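Local coordinates for possible sortase-like protein (Corynebacterium diphtheriae, PDB 5UUS) that probably acts as a membrane-bound sortase, a cysteine enzyme of hydrolase type that in this family cleaves sorting signals of surface proteins, at residues T116-R122 and L211-K217; R148-Y154 and G185-I189; L104-I110 and Y121-P125. All coordinates share one frame; numbering follows the deposited sequence.

Contact 1. Residues T116-R122 and L211-K217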
loop_
_atom_site.group_PDB
_atom_site.type_symbol
_atom_site.label_atom_id
_atom_site.label_comp_id
_atom_site.label_asym_id
_atom_site.label_seq_id
_atom_site.Cartn_x
_atom_site.Cartn_y
_atom_site.Cartn_z
ATOM N N THR A 116 -13.713 -5.073 -7.514
ATOM C CA THR A 116 -13.604 -5.067 -8.958
ATOM C C THR A 116 -12.192 -5.289 -9.495
ATOM O O THR A 116 -12.019 -5.360 -10.709
ATOM C CB THR A 116 -14.106 -3.725 -9.546
ATOM O OG1 THR A 116 -13.342 -2.661 -8.979
ATOM C CG2 THR A 116 -15.571 -3.482 -9.225
ATOM N N SER A 117 -11.173 -5.406 -8.636
ATOM C CA SER A 117 -9.819 -5.343 -9.172
ATOM C C SER A 117 -8.764 -6.033 -8.303
ATOM O O SER A 117 -8.994 -6.317 -7.129
ATOM C CB SER A 117 -9.405 -3.884 -9.364
ATOM O OG SER A 117 -9.183 -3.269 -8.095
ATOM N N TRP A 118 -7.605 -6.284 -8.913
ATOM C CA TRP A 118 -6.408 -6.742 -8.202
ATOM C C TRP A 118 -5.313 -5.715 -8.463
ATOM O O TRP A 118 -5.172 -5.258 -9.601
ATOM C CB TRP A 118 -5.952 -8.134 -8.685
ATOM C CG TRP A 118 -6.817 -9.269 -8.261
ATOM C CD1 TRP A 118 -7.814 -9.888 -9.006
ATOM C CD2 TRP A 118 -6.774 -9.959 -7.001
ATOM N NE1 TRP A 118 -8.381 -10.902 -8.271
ATOM C CE2 TRP A 118 -7.769 -10.969 -7.038
ATOM C CE3 TRP A 118 -5.995 -9.818 -5.840
ATOM C CZ2 TRP A 118 -7.998 -11.840 -5.966
ATOM C CZ3 TRP A 118 -6.213 -10.689 -4.771
ATOM C CH2 TRP A 118 -7.208 -11.689 -4.844
ATOM N N SER A 119 -4.565 -5.345 -7.412
ATOM C CA SER A 119 -3.406 -4.464 -7.524
ATOM C C SER A 119 -2.210 -5.165 -6.881
ATOM O O SER A 119 -2.358 -5.843 -5.863
ATOM C CB SER A 119 -3.643 -3.114 -6.826
ATOM O OG SER A 119 -4.798 -2.475 -7.306
ATOM N N VAL A 120 -1.040 -5.010 -7.485
ATOM C CA VAL A 120 0.183 -5.477 -6.864
ATOM C C VAL A 120 1.067 -4.278 -6.663
ATOM O O VAL A 120 1.396 -3.585 -7.632
ATOM C CB VAL A 120 0.918 -6.514 -7.723
ATOM C CG1 VAL A 120 2.261 -6.899 -7.074
ATOM C CG2 VAL A 120 0.020 -7.734 -7.937
ATOM N N TYR A 121 1.429 -4.034 -5.409
ATOM C CA TYR A 121 2.459 -3.060 -5.066
ATOM C C TYR A 121 3.740 -3.769 -4.630
ATOM O O TYR A 121 3.694 -4.878 -4.111
ATOM C CB TYR A 121 1.990 -2.143 -3.951
ATOM C CG TYR A 121 0.808 -1.271 -4.277
ATOM C CD1 TYR A 121 -0.495 -1.739 -4.103
ATOM C CD2 TYR A 121 0.987 0.045 -4.711
ATOM C CE1 TYR A 121 -1.598 -0.918 -4.382
ATOM C CE2 TYR A 121 -0.109 0.870 -4.985
ATOM C CZ TYR A 121 -1.397 0.375 -4.819
ATOM O OH TYR A 121 -2.490 1.179 -5.068
ATOM N N ARG A 122 4.883 -3.129 -4.835
ATOM C CA ARG A 122 6.142 -3.720 -4.404
ATOM C C ARG A 122 6.942 -2.727 -3.570
ATOM O O ARG A 122 7.056 -1.551 -3.919
ATOM C CB ARG A 122 6.912 -4.213 -5.616
ATOM C CG ARG A 122 6.158 -5.351 -6.294
ATOM C CD ARG A 122 7.082 -6.345 -6.919
ATOM N NE ARG A 122 6.345 -7.454 -7.517
ATOM C CZ ARG A 122 6.398 -8.704 -7.080
ATOM N NH1 ARG A 122 7.177 -9.031 -6.045
ATOM N NH2 ARG A 122 5.694 -9.638 -7.689
ATOM N N LEU A 211 3.218 0.760 -7.280
ATOM C CA LEU A 211 2.288 -0.064 -8.063
ATOM C C LEU A 211 2.923 -0.589 -9.344
ATOM O O LEU A 211 3.464 0.195 -10.140
ATOM C CB LEU A 211 1.033 0.752 -8.404
ATOM C CG LEU A 211 -0.095 0.097 -9.217
ATOM C CD1 LEU A 211 -0.853 -0.891 -8.337
ATOM C CD2 LEU A 211 -1.051 1.193 -9.695
ATOM N N THR A 212 2.828 -1.905 -9.549
ATOM C CA THR A 212 3.433 -2.565 -10.713
ATOM C C THR A 212 2.386 -3.319 -11.540
ATOM O O THR A 212 2.601 -3.581 -12.718
ATOM C CB THR A 212 4.548 -3.575 -10.301
ATOM O OG1 THR A 212 3.978 -4.614 -9.494
ATOM C CG2 THR A 212 5.666 -2.877 -9.489
ATOM N N GLU A 213 1.279 -3.693 -10.908
ATOM C CA GLU A 213 0.143 -4.309 -11.616
ATOM C C GLU A 213 -1.185 -3.767 -11.124
ATOM O O GLU A 213 -1.360 -3.548 -9.924
ATOM C CB GLU A 213 0.111 -5.817 -11.428
ATOM C CG GLU A 213 1.214 -6.621 -12.023
ATOM C CD GLU A 213 1.002 -8.111 -11.735
ATOM O OE1 GLU A 213 0.038 -8.708 -12.286
ATOM O OE2 GLU A 213 1.781 -8.673 -10.931
ATOM N N HIS A 214 -2.140 -3.587 -12.043
ATOM C CA HIS A 214 -3.518 -3.225 -11.661
ATOM C C HIS A 214 -4.481 -3.636 -12.773
ATOM O O HIS A 214 -4.344 -3.177 -13.900
ATOM C CB HIS A 214 -3.671 -1.718 -11.374
ATOM C CG HIS A 214 -5.073 -1.315 -10.997
ATOM N ND1 HIS A 214 -5.672 -1.711 -9.821
ATOM C CD2 HIS A 214 -5.997 -0.570 -11.659
ATOM C CE1 HIS A 214 -6.899 -1.221 -9.765
ATOM N NE2 HIS A 214 -7.123 -0.528 -10.863
ATOM N N PHE A 215 -5.419 -4.531 -12.469
ATOM C CA PHE A 215 -6.315 -5.050 -13.515
ATOM C C PHE A 215 -7.660 -5.464 -12.908
ATOM O O PHE A 215 -7.752 -5.707 -11.690
ATOM C CB PHE A 215 -5.653 -6.221 -14.275
ATOM C CG PHE A 215 -5.241 -7.366 -13.401
ATOM C CD1 PHE A 215 -6.132 -8.390 -13.106
ATOM C CD2 PHE A 215 -3.955 -7.421 -12.879
ATOM C CE1 PHE A 215 -5.748 -9.451 -12.294
ATOM C CE2 PHE A 215 -3.561 -8.473 -12.058
ATOM C CZ PHE A 215 -4.459 -9.491 -11.768
ATOM N N PRO A 216 -8.716 -5.517 -13.750
ATOM C CA PRO A 216 -10.075 -5.818 -13.279
ATOM C C PRO A 216 -10.313 -7.307 -13.046
ATOM O O PRO A 216 -9.698 -8.134 -13.695
ATOM C CB PRO A 216 -10.964 -5.302 -14.417
ATOM C CG PRO A 216 -10.107 -5.534 -15.655
ATOM C CD PRO A 216 -8.686 -5.196 -15.189
ATOM N N LYS A 217 -11.205 -7.625 -12.116
ATOM C CA LYS A 217 -11.658 -8.985 -11.915
ATOM C C LYS A 217 -12.581 -9.387 -13.071
ATOM O O LYS A 217 -12.723 -8.630 -14.020
ATOM C CB LYS A 217 -12.414 -9.111 -10.592
ATOM C CG LYS A 217 -11.586 -8.904 -9.343
ATOM C CD LYS A 217 -12.412 -9.159 -8.123
ATOM C CE LYS A 217 -11.494 -9.415 -6.940
ATOM N NZ LYS A 217 -12.243 -9.559 -5.680
HETATM O O HOH W 1 4.569 -7.370 -9.967
#
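V120 O is gripped by two successive N-H groups of the facing strand: T212 N at 2.9 Å and E213 N at 3.3 Å. T212 N lies nearly along the carbonyl direction, while E213 N arrives in the carbonyl plane on a lone pair. This is a classic beta bulge; it shifts the antiparallel register of strands 117-122 and 211-216 by one, between V120-E213 and Y121-L211. Beside it a water accepts from R122 NE, donates to E213 OE2 and also bonds T212 OG1; the guanidinium continues to a salt bridge with E228.

One sheet face carries S119, H214, Y121 and L211. With CG opposite the backbone N (chi1 179°), the H214 ring is carried along the strand toward S119, and ND1 meets OG at 2.8 Å, at the edge of the imidazole. Farther along, L211 CD1 sits over the Y121 ring, 3.9 Å from the centroid, a CH-pi contact, while Y121 OH is bonded to G80 N.

On the reverse face, F215 takes a chi1 of 57° and presents its ring face to W118 CB, 4.1 Å from the ring centroid. The indole itself meets that ring only obliquely, with planes 34° apart. V120 and E213 run side by side, CG2 against OE2. At the far end, K217 N closes the ladder on T116 O, and its extended side chain passes W118 NE1 with CE at 3.7 Å before NZ reaches E113 in a salt bridge.

Strand 117-123 thus lies between 204-216 and its hairpin partner 109-114 in the beta-barrel of the sortase fold. P223, from a loop, touches W118 and V120, and 204-216 pairs in turn with 188-193 through L211 and G188.

Contact 2. Residues R148-Y154 and G185-I189. With EDO (1,2-ethanediol), chain G.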
loop_
_atom_site.group_PDB
_atom_site.type_symbol
_atom_site.label_atom_id
_atom_site.label_comp_id
_atom_site.label_asym_id
_atom_site.label_seq_id
_atom_site.Cartn_x
_atom_site.Cartn_y
_atom_site.Cartn_z
ATOM N N ARG A 148 12.975 6.863 -12.274
ATOM C CA ARG A 148 12.238 7.801 -11.421
ATOM C C ARG A 148 12.547 7.616 -9.928
ATOM O O ARG A 148 12.668 8.582 -9.186
ATOM C CB ARG A 148 10.735 7.652 -11.643
ATOM C CG ARG A 148 10.293 7.819 -13.073
ATOM C CD ARG A 148 8.764 7.889 -13.112
ATOM N NE ARG A 148 8.314 9.208 -12.671
ATOM C CZ ARG A 148 7.043 9.576 -12.522
ATOM N NH1 ARG A 148 6.765 10.813 -12.159
ATOM N NH2 ARG A 148 6.054 8.713 -12.728
ATOM N N ILE A 149 12.672 6.363 -9.499
ATOM C CA ILE A 149 13.031 6.041 -8.116
ATOM C C ILE A 149 14.446 6.489 -7.781
ATOM O O ILE A 149 14.726 6.929 -6.655
ATOM C CB ILE A 149 12.887 4.520 -7.847
ATOM C CG1 ILE A 149 11.389 4.128 -7.823
ATOM C CG2 ILE A 149 13.622 4.106 -6.555
ATOM C CD1 ILE A 149 11.134 2.624 -7.965
ATOM N N THR A 150 15.341 6.417 -8.762
ATOM C CA THR A 150 16.745 6.731 -8.481
ATOM C C THR A 150 17.089 8.222 -8.654
ATOM O O THR A 150 17.797 8.778 -7.817
ATOM C CB THR A 150 17.683 5.887 -9.351
ATOM O OG1 THR A 150 17.308 4.510 -9.247
ATOM C CG2 THR A 150 19.169 6.054 -8.893
ATOM N N HIS A 151 16.565 8.870 -9.698
ATOM C CA HIS A 151 16.978 10.224 -10.082
ATOM C C HIS A 151 15.834 11.168 -10.375
ATOM O O HIS A 151 16.061 12.314 -10.766
ATOM C CB HIS A 151 17.854 10.177 -11.335
ATOM C CG HIS A 151 19.079 9.339 -11.185
ATOM N ND1 HIS A 151 19.392 8.320 -12.057
ATOM C CD2 HIS A 151 20.080 9.378 -10.270
ATOM C CE1 HIS A 151 20.532 7.761 -11.683
ATOM N NE2 HIS A 151 20.967 8.385 -10.601
ATOM N N GLY A 152 14.607 10.680 -10.229
ATOM C CA GLY A 152 13.445 11.437 -10.652
ATOM C C GLY A 152 12.549 11.855 -9.512
ATOM O O GLY A 152 13.012 12.148 -8.402
ATOM N N ASP A 153 11.248 11.895 -9.785
ATOM C CA ASP A 153 10.293 12.405 -8.809
ATOM C C ASP A 153 10.217 11.580 -7.517
ATOM O O ASP A 153 9.709 12.046 -6.507
ATOM C CB ASP A 153 8.915 12.490 -9.453
ATOM C CG ASP A 153 8.889 13.466 -10.622
ATOM O OD1 ASP A 153 9.699 14.415 -10.641
ATOM O OD2 ASP A 153 8.063 13.290 -11.524
ATOM N N TYR A 154 10.703 10.352 -7.567
ATOM C CA TYR A 154 10.627 9.447 -6.430
ATOM C C TYR A 154 12.011 9.212 -5.794
ATOM O O TYR A 154 12.199 8.311 -4.979
ATOM C CB TYR A 154 9.948 8.138 -6.894
ATOM C CG TYR A 154 8.474 8.388 -7.189
ATOM C CD1 TYR A 154 8.064 8.869 -8.431
ATOM C CD2 TYR A 154 7.502 8.227 -6.195
ATOM C CE1 TYR A 154 6.718 9.134 -8.700
ATOM C CE2 TYR A 154 6.147 8.497 -6.460
ATOM C CZ TYR A 154 5.775 8.950 -7.712
ATOM O OH TYR A 154 4.450 9.236 -7.973
ATOM N N GLY A 185 0.879 12.250 -13.982
ATOM C CA GLY A 185 2.279 11.887 -14.100
ATOM C C GLY A 185 2.808 11.037 -12.952
ATOM O O GLY A 185 3.941 10.553 -12.999
ATOM N N MET A 186 1.992 10.838 -11.921
ATOM C CA MET A 186 2.431 10.079 -10.744
ATOM C C MET A 186 2.357 8.567 -10.947
ATOM O O MET A 186 1.515 8.070 -11.691
ATOM C CB MET A 186 1.589 10.452 -9.534
ATOM C CG MET A 186 1.766 11.886 -9.067
ATOM S SD MET A 186 0.517 12.220 -7.813
ATOM C CE MET A 186 0.999 13.881 -7.381
ATOM N N GLU A 187 3.271 7.849 -10.303
ATOM C CA GLU A 187 3.106 6.412 -10.082
ATOM C C GLU A 187 2.007 6.177 -9.044
ATOM O O GLU A 187 1.590 7.091 -8.343
ATOM C CB GLU A 187 4.420 5.778 -9.596
ATOM C CG GLU A 187 5.591 5.997 -10.545
ATOM C CD GLU A 187 5.371 5.324 -11.909
ATOM O OE1 GLU A 187 4.771 4.223 -11.959
ATOM O OE2 GLU A 187 5.801 5.906 -12.921
ATOM N N GLY A 188 1.550 4.941 -8.944
ATOM C CA GLY A 188 0.723 4.558 -7.834
ATOM C C GLY A 188 1.631 4.191 -6.664
ATOM O O GLY A 188 2.542 3.355 -6.783
ATOM N N ILE A 189 1.371 4.818 -5.525
ATOM C CA ILE A 189 2.050 4.454 -4.300
ATOM C C ILE A 189 1.076 3.848 -3.305
ATOM O O ILE A 189 -0.075 4.273 -3.229
ATOM C CB ILE A 189 2.725 5.683 -3.677
ATOM C CG1 ILE A 189 3.848 6.142 -4.604
ATOM C CG2 ILE A 189 3.309 5.336 -2.267
ATOM C CD1 ILE A 189 5.077 5.257 -4.540
HETATM C C1 EDO G . 9.793 13.426 -14.346
HETATM O O1 EDO G . 10.991 14.223 -14.401
HETATM C C2 EDO G . 10.120 11.935 -14.182
HETATM O O2 EDO G . 10.308 11.575 -12.800
HETATM O O HOH W 2 2.729 9.079 -6.264
#
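R148 and E187 meet with their flat groups steeply turned, guanidinium and carboxylate planes 75° apart, and NH2 reaches the anti side of OE2 at 2.8 Å in a salt bridge; E187 OE1 is separately held by Q145. A bend at chi3 (77°) turns the guanidinium off the line of its chain. Its outer end is also set against the G185 carbonyl, whose single oxygen takes NH1 at 3.0 Å and NH2 at 2.8 Å, both bonds tilted somewhat out of the guanidinium plane. D153 OD2 lies in that plane beside NH1, 2.9 Å away, and an ethanediol hydroxyl, probably from the crystallisation liquor, occupies the edge at NE.

Y154 lays CE1 over the centre of the same guanidinium, 3.8 Å above it. The phenol then runs on obliquely past E187, whose N gives a weak bond to Y154 OH, and CE2 packs on I189 CG1 at 3.8 Å. I149 and Y154 also rest on M210 of strand 204-216.

The C-terminal part of the helix that carries R148 is thereby tied to the segment leading into strand 188-193. With two carboxylates and a carbonyl round one guanidinium, R148 would be expected to stay charged and fixed in rotation.

Contact 3. Residues L104-I110 and Y121-P125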
loop_
_atom_site.group_PDB
_atom_site.type_symbol
_atom_site.label_atom_id
_atom_site.label_comp_id
_atom_site.label_asym_id
_atom_site.label_seq_id
_atom_site.Cartn_x
_atom_site.Cartn_y
_atom_site.Cartn_z
ATOM N N LEU A 104 9.915 -6.549 5.931
ATOM C CA LEU A 104 9.772 -6.453 4.467
ATOM C C LEU A 104 11.066 -5.995 3.796
ATOM O O LEU A 104 11.814 -5.181 4.347
ATOM C CB LEU A 104 8.645 -5.504 4.093
ATOM C CG LEU A 104 7.231 -5.987 4.417
ATOM C CD1 LEU A 104 6.242 -4.845 4.283
ATOM C CD2 LEU A 104 6.826 -7.111 3.501
ATOM N N ASN A 105 11.346 -6.543 2.620
ATOM C CA ASN A 105 12.495 -6.094 1.836
ATOM C C ASN A 105 12.038 -5.490 0.537
ATOM O O ASN A 105 10.902 -5.740 0.113
ATOM C CB ASN A 105 13.449 -7.244 1.549
ATOM C CG ASN A 105 13.905 -7.947 2.804
ATOM O OD1 ASN A 105 13.813 -9.175 2.906
ATOM N ND2 ASN A 105 14.369 -7.175 3.779
ATOM N N VAL A 106 12.919 -4.717 -0.105
ATOM C CA VAL A 106 12.600 -4.137 -1.410
ATOM C C VAL A 106 12.105 -5.230 -2.356
ATOM O O VAL A 106 12.618 -6.345 -2.336
ATOM C CB VAL A 106 13.811 -3.408 -2.040
ATOM C CG1 VAL A 106 14.999 -4.334 -2.134
ATOM C CG2 VAL A 106 13.460 -2.871 -3.443
ATOM N N CYS A 107 11.059 -4.905 -3.118
ATOM C CA CYS A 107 10.453 -5.766 -4.140
ATOM C C CYS A 107 9.491 -6.822 -3.579
ATOM O O CYS A 107 8.795 -7.491 -4.345
ATOM C CB CYS A 107 11.545 -6.430 -4.998
ATOM S SG CYS A 107 12.281 -5.317 -6.239
ATOM N N ASP A 108 9.427 -6.966 -2.257
ATOM C CA ASP A 108 8.370 -7.772 -1.641
ATOM C C ASP A 108 6.982 -7.245 -2.100
ATOM O O ASP A 108 6.764 -6.026 -2.143
ATOM C CB ASP A 108 8.463 -7.723 -0.105
ATOM C CG ASP A 108 9.549 -8.623 0.457
ATOM O OD1 ASP A 108 10.129 -9.436 -0.300
ATOM O OD2 ASP A 108 9.792 -8.536 1.680
ATOM N N ALA A 109 6.061 -8.161 -2.424
ATOM C CA ALA A 109 4.732 -7.799 -2.941
ATOM C C ALA A 109 3.735 -7.514 -1.829
ATOM O O ALA A 109 3.712 -8.200 -0.799
ATOM C CB ALA A 109 4.180 -8.924 -3.848
ATOM N N ILE A 110 2.925 -6.486 -2.037
ATOM C CA ILE A 110 1.735 -6.277 -1.242
ATOM C C ILE A 110 0.573 -6.371 -2.251
ATOM O O ILE A 110 0.495 -5.568 -3.169
ATOM C CB ILE A 110 1.715 -4.918 -0.540
ATOM C CG1 ILE A 110 3.094 -4.585 0.109
ATOM C CG2 ILE A 110 0.495 -4.824 0.417
ATOM C CD1 ILE A 110 3.481 -5.524 1.146
ATOM N N TYR A 121 1.429 -4.034 -5.409
ATOM C CA TYR A 121 2.459 -3.060 -5.066
ATOM C C TYR A 121 3.740 -3.769 -4.630
ATOM O O TYR A 121 3.694 -4.878 -4.111
ATOM C CB TYR A 121 1.990 -2.143 -3.951
ATOM C CG TYR A 121 0.808 -1.271 -4.277
ATOM C CD1 TYR A 121 -0.495 -1.739 -4.103
ATOM C CD2 TYR A 121 0.987 0.045 -4.711
ATOM C CE1 TYR A 121 -1.598 -0.918 -4.382
ATOM C CE2 TYR A 121 -0.109 0.870 -4.985
ATOM C CZ TYR A 121 -1.397 0.375 -4.819
ATOM O OH TYR A 121 -2.490 1.179 -5.068
ATOM N N ARG A 122 4.883 -3.129 -4.835
ATOM C CA ARG A 122 6.142 -3.720 -4.404
ATOM C C ARG A 122 6.942 -2.727 -3.570
ATOM O O ARG A 122 7.056 -1.551 -3.919
ATOM C CB ARG A 122 6.912 -4.213 -5.616
ATOM C CG ARG A 122 6.158 -5.351 -6.294
ATOM C CD ARG A 122 7.082 -6.345 -6.919
ATOM N NE ARG A 122 6.345 -7.454 -7.517
ATOM C CZ ARG A 122 6.398 -8.704 -7.080
ATOM N NH1 ARG A 122 7.177 -9.031 -6.045
ATOM N NH2 ARG A 122 5.694 -9.638 -7.689
ATOM N N VAL A 123 7.431 -3.203 -2.428
ATOM C CA VAL A 123 8.171 -2.362 -1.502
ATOM C C VAL A 123 9.341 -1.682 -2.216
ATOM O O VAL A 123 10.124 -2.325 -2.946
ATOM C CB VAL A 123 8.666 -3.185 -0.290
ATOM C CG1 VAL A 123 9.538 -2.327 0.617
ATOM C CG2 VAL A 123 7.466 -3.752 0.490
ATOM N N MET A 124 9.437 -0.371 -2.042
ATOM C CA MET A 124 10.482 0.399 -2.716
ATOM C C MET A 124 11.849 0.221 -2.050
ATOM O O MET A 124 11.919 -0.229 -0.917
ATOM C CB MET A 124 10.080 1.876 -2.740
ATOM C CG MET A 124 8.922 2.134 -3.804
ATOM S SD MET A 124 8.312 3.813 -3.632
ATOM C CE MET A 124 9.744 4.782 -4.119
ATOM N N PRO A 125 12.938 0.592 -2.735
ATOM C CA PRO A 125 14.257 0.458 -2.073
ATOM C C PRO A 125 14.367 1.164 -0.708
ATOM O O PRO A 125 13.924 2.306 -0.538
ATOM C CB PRO A 125 15.217 1.085 -3.092
ATOM C CG PRO A 125 14.529 0.870 -4.417
ATOM C CD PRO A 125 13.054 1.037 -4.132
#
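V123 and R122 owe their contacts to their torsions: with chi1 at 175°, V123 sends CG1 past N105 O and CG2 toward L104, whereas the R122 chain, bent at chi2 (-147°), brings NH1 back to C107 O at 2.8 Å. Both stand at the open end of the beta hairpin 109-114/117-123, where the chain enters by a type II turn, N105 to D108. C107 occupies the third position of that turn with a positive phi (81°).

In the hairpin proper, I110 and Y121 form the hydrogen-bonded pair, exchanging both backbone bonds, and A109 with R122 the non-hydrogen-bonded one. The ladder then runs out into the turn: V123 N bonds D108 O, and V123 O receives C107 N at 2.7 Å. C107 O lies in the plane of the R122 guanidinium, at its edge, and the bond from NH1 falls almost straight on the carbonyl. NH2 of the same group makes a salt bridge with E228, and A109 CB backs one guanidinium face, 3.7 Å above it. C107 is also joined to C140 by a disulfide, and R122 touches C140, so the turn is held covalently as well as through its carbonyl.

On the side of V123 away from R122, CG2 meets L104 CD1 at 4.1 Å across nearly perpendicular side chains, with I110 CD1 slightly farther off. Beyond the strand end, V106 CG2 touches P125 CD and passes close to V123 O, near helix 130-137. Within the turn, D108 N bonds N105 O, and D108 OD2 accepts N105 N at 2.7 Å from above its carboxylate plane.

Contacts 1 and 3 share Y121 and R122, using opposite edges of strand 117-123, and their centres lie about 14 Å apart. Contact 2 joins contact 1 through a probable hydrogen bond of 2.7 Å from L211 N to G188 O, their centres about 18 Å apart. Y121 CE2, shared by contacts 1 and 3, packs 3.6 Å from I189 C. Contact 2 also meets contact 3 where I189 CD1 lies 3.7 Å from M124 SD and I149 CG2 lies 4.0 Å from P125 CD. All three lie away from the predicted catalytic residues H90 and C195, the latter oxidised to S-hydroxycysteine, although strand 188-193, which starts in contact 2, ends two residues before C195 in the chain.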